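Local structure of Serine/threonine-protein kinase Tel1 (Chaetomium thermophilum, 6SKY) at residues 2662-2667 with 2765-2770. The protein is a serine/threonine protein kinase of the ATM subfamily that binds ATP and probably acts as a DNA damage sensor that activates checkpoint signalling upon genotoxic stress. Numbering follows the deposited sequence.
Sequences EFVSNT and NILLDH. With AGS (phosphothiophosphoric acid-adenylate ester), chain C.
The adenine pocket of the kinase is walled here by the hinge-containing segment 2662-2667, which links strand 2658-2662 of the N-lobe sheet to strand 2667-2669, and by strand 2766-2769 of the C-lobe, with Val2664 and Leu2767 meeting at the base of the ATP analogue AGS. Two backbone bonds read the Watson-Crick edge of adenine: N6 of AGS donates to Glu2662 O (2.8 Å), and Val2664 N donates to AGS N1 (3.1 Å, 160° at the hydrogen). Because main-chain atoms do the reading, the side chains of Phe2663 and Val2664 can serve as apolar walls. AGS C2 lies over the centre of one face of the Phe2663 ring, 3.6 Å above its plane. Leu2767, its CG anti to the carbonyl carbon (chi1 -47°), sends CD1 to 3.8 Å from AGS C2 and packs the same methyl near Val2664 CB; branched aliphatics fit a flat base without offering competing polar groups.

Past the base, Thr2667 faces Asp2769 as an antiparallel non-hydrogen-bonded pair, where Thr2667 CA approaches Leu2768 O at 3.1 Å in a CA-H...O contact. Beta-branched Thr2667 suits the strand: its CG2 rests on Asp2769 CA, while OG1 turns back in a weak hydrogen bond to Val2664 O. Asp2769 OD2 is held by a salt bridge to Arg2647. Beside this pair, Asn2666 O sits 3.2 Å above the plane of the His2770 ring, over its centre, and accepts a weak bond from His2770 N. Asn2765, at the start of 2765-2770, binds magnesium with Asp2779. A hinge that reads the adenine and then runs into an antiparallel C-lobe sheet is characteristic of the bilobal PI3K-related kinase fold.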
loop_
_atom_site.group_PDB
_atom_site.type_symbol
_atom_site.label_atom_id
_atom_site.label_comp_id
_atom_site.label_asym_id
_atom_site.label_seq_id
_atom_site.Cartn_x
_atom_site.Cartn_y
_atom_site.Cartn_z
ATOM N N GLU A 2662 -22.705 -13.214 -37.877
ATOM C CA GLU A 2662 -22.190 -14.555 -37.668
ATOM C C GLU A 2662 -23.068 -15.282 -36.673
ATOM O O GLU A 2662 -23.271 -14.806 -35.555
ATOM C CB GLU A 2662 -20.762 -14.488 -37.160
ATOM C CG GLU A 2662 -20.133 -15.819 -36.936
ATOM C CD GLU A 2662 -18.867 -15.719 -36.125
ATOM O OE1 GLU A 2662 -18.937 -15.883 -34.893
ATOM O OE2 GLU A 2662 -17.798 -15.468 -36.713
ATOM N N PHE A 2663 -23.601 -16.425 -37.076
ATOM C CA PHE A 2663 -24.411 -17.247 -36.191
ATOM C C PHE A 2663 -23.467 -18.080 -35.340
ATOM O O PHE A 2663 -22.780 -18.961 -35.858
ATOM C CB PHE A 2663 -25.353 -18.122 -37.007
ATOM C CG PHE A 2663 -26.548 -18.584 -36.263
ATOM C CD1 PHE A 2663 -27.676 -17.806 -36.205
ATOM C CD2 PHE A 2663 -26.555 -19.806 -35.633
ATOM C CE1 PHE A 2663 -28.782 -18.228 -35.522
ATOM C CE2 PHE A 2663 -27.657 -20.231 -34.950
ATOM C CZ PHE A 2663 -28.771 -19.442 -34.896
ATOM N N VAL A 2664 -23.415 -17.792 -34.038
ATOM C CA VAL A 2664 -22.436 -18.425 -33.165
ATOM C C VAL A 2664 -22.750 -19.909 -33.046
ATOM O O VAL A 2664 -23.906 -20.308 -32.863
ATOM C CB VAL A 2664 -22.402 -17.723 -31.799
ATOM C CG1 VAL A 2664 -21.366 -18.351 -30.920
ATOM C CG2 VAL A 2664 -22.079 -16.272 -31.985
ATOM N N SER A 2665 -21.708 -20.733 -33.139
ATOM C CA SER A 2665 -21.826 -22.103 -33.625
ATOM C C SER A 2665 -22.800 -22.981 -32.856
ATOM O O SER A 2665 -23.846 -23.349 -33.394
ATOM C CB SER A 2665 -20.452 -22.771 -33.619
ATOM O OG SER A 2665 -19.485 -21.952 -34.248
ATOM N N ASN A 2666 -22.491 -23.318 -31.610
ATOM C CA ASN A 2666 -23.252 -24.334 -30.890
ATOM C C ASN A 2666 -23.720 -23.795 -29.555
ATOM O O ASN A 2666 -23.461 -24.355 -28.495
ATOM C CB ASN A 2666 -22.471 -25.634 -30.735
ATOM C CG ASN A 2666 -21.028 -25.412 -30.438
ATOM O OD1 ASN A 2666 -20.685 -24.648 -29.549
ATOM N ND2 ASN A 2666 -20.163 -26.084 -31.180
ATOM N N THR A 2667 -24.384 -22.655 -29.609
ATOM C CA THR A 2667 -24.976 -22.008 -28.458
ATOM C C THR A 2667 -26.479 -22.244 -28.443
ATOM O O THR A 2667 -27.048 -22.882 -29.324
ATOM C CB THR A 2667 -24.675 -20.515 -28.482
ATOM O OG1 THR A 2667 -25.195 -19.962 -29.689
ATOM C CG2 THR A 2667 -23.194 -20.269 -28.437
ATOM N N ASN A 2765 -30.382 -11.736 -25.944
ATOM C CA ASN A 2765 -29.078 -11.216 -26.302
ATOM C C ASN A 2765 -27.949 -11.972 -25.639
ATOM O O ASN A 2765 -26.790 -11.607 -25.821
ATOM C CB ASN A 2765 -28.977 -9.744 -25.922
ATOM C CG ASN A 2765 -29.704 -8.849 -26.874
ATOM O OD1 ASN A 2765 -29.883 -9.180 -28.032
ATOM N ND2 ASN A 2765 -30.126 -7.701 -26.392
ATOM N N ILE A 2766 -28.258 -13.009 -24.875
ATOM C CA ILE A 2766 -27.279 -13.779 -24.126
ATOM C C ILE A 2766 -27.402 -15.222 -24.575
ATOM O O ILE A 2766 -28.484 -15.806 -24.500
ATOM C CB ILE A 2766 -27.502 -13.648 -22.613
ATOM C CG1 ILE A 2766 -27.532 -12.180 -22.210
ATOM C CG2 ILE A 2766 -26.441 -14.384 -21.845
ATOM C CD1 ILE A 2766 -27.969 -11.943 -20.815
ATOM N N LEU A 2767 -26.301 -15.791 -25.046
ATOM C CA LEU A 2767 -26.255 -17.147 -25.561
ATOM C C LEU A 2767 -25.405 -18.006 -24.645
ATOM O O LEU A 2767 -24.388 -17.550 -24.131
ATOM C CB LEU A 2767 -25.671 -17.174 -26.971
ATOM C CG LEU A 2767 -26.189 -16.164 -27.985
ATOM C CD1 LEU A 2767 -25.356 -16.227 -29.217
ATOM C CD2 LEU A 2767 -27.614 -16.441 -28.317
ATOM N N LEU A 2768 -25.817 -19.248 -24.451
ATOM C CA LEU A 2768 -25.091 -20.215 -23.647
ATOM C C LEU A 2768 -24.398 -21.191 -24.575
ATOM O O LEU A 2768 -25.059 -21.881 -25.348
ATOM C CB LEU A 2768 -26.037 -20.965 -22.721
ATOM C CG LEU A 2768 -26.874 -20.125 -21.781
ATOM C CD1 LEU A 2768 -27.985 -20.959 -21.220
ATOM C CD2 LEU A 2768 -25.989 -19.615 -20.693
ATOM N N ASP A 2769 -23.078 -21.243 -24.500
ATOM C CA ASP A 2769 -22.288 -22.176 -25.289
ATOM C C ASP A 2769 -22.276 -23.519 -24.577
ATOM O O ASP A 2769 -21.646 -23.663 -23.532
ATOM C CB ASP A 2769 -20.879 -21.628 -25.467
ATOM C CG ASP A 2769 -20.035 -22.466 -26.386
ATOM O OD1 ASP A 2769 -20.575 -23.337 -27.080
ATOM O OD2 ASP A 2769 -18.814 -22.257 -26.419
ATOM N N HIS A 2770 -22.970 -24.510 -25.127
ATOM C CA HIS A 2770 -23.061 -25.801 -24.467
ATOM C C HIS A 2770 -21.967 -26.762 -24.892
ATOM O O HIS A 2770 -22.153 -27.974 -24.800
ATOM C CB HIS A 2770 -24.439 -26.424 -24.678
ATOM C CG HIS A 2770 -24.799 -26.672 -26.106
ATOM N ND1 HIS A 2770 -25.993 -26.255 -26.646
ATOM C CD2 HIS A 2770 -24.146 -27.323 -27.095
ATOM C CE1 HIS A 2770 -26.052 -26.623 -27.913
ATOM N NE2 HIS A 2770 -24.942 -27.271 -28.210
HETATM P PG AGS C . -36.457 -9.146 -30.542
HETATM S S1G AGS C . -36.483 -9.368 -28.606
HETATM O O2G AGS C . -35.287 -8.218 -30.962
HETATM O O3G AGS C . -37.799 -8.522 -31.013
HETATM P PB AGS C . -34.871 -11.204 -31.254
HETATM O O1B AGS C . -34.081 -10.771 -30.088
HETATM O O2B AGS C . -35.169 -12.700 -31.322
HETATM O O3B AGS C . -36.278 -10.510 -31.255
HETATM P PA AGS C . -33.701 -11.926 -33.622
HETATM O O1A AGS C . -34.723 -12.035 -34.668
HETATM O O2A AGS C . -32.305 -11.564 -34.128
HETATM O O3A AGS C . -34.086 -10.825 -32.564
HETATM O "O5'" AGS C . -33.681 -13.292 -32.857
HETATM C "C5'" AGS C . -33.284 -14.472 -33.568
HETATM C "C4'" AGS C . -33.014 -15.585 -32.593
HETATM O "O4'" AGS C . -31.677 -16.078 -32.796
HETATM C "C3'" AGS C . -33.090 -15.203 -31.121
HETATM O "O3'" AGS C . -33.518 -16.303 -30.329
HETATM C "C2'" AGS C . -31.654 -14.794 -30.801
HETATM O "O2'" AGS C . -31.335 -15.068 -29.445
HETATM C "C1'" AGS C . -30.838 -15.701 -31.722
HETATM N N9 AGS C . -29.660 -15.050 -32.274
HETATM C C8 AGS C . -29.552 -13.751 -32.681
HETATM N N7 AGS C . -28.370 -13.432 -33.144
HETATM C C5 AGS C . -27.651 -14.609 -33.038
HETATM C C6 AGS C . -26.323 -14.939 -33.358
HETATM N N6 AGS C . -25.450 -14.075 -33.879
HETATM N N1 AGS C . -25.918 -16.202 -33.126
HETATM C C2 AGS C . -26.788 -17.070 -32.606
HETATM N N3 AGS C . -28.061 -16.875 -32.262
HETATM C C4 AGS C . -28.432 -15.615 -32.503
#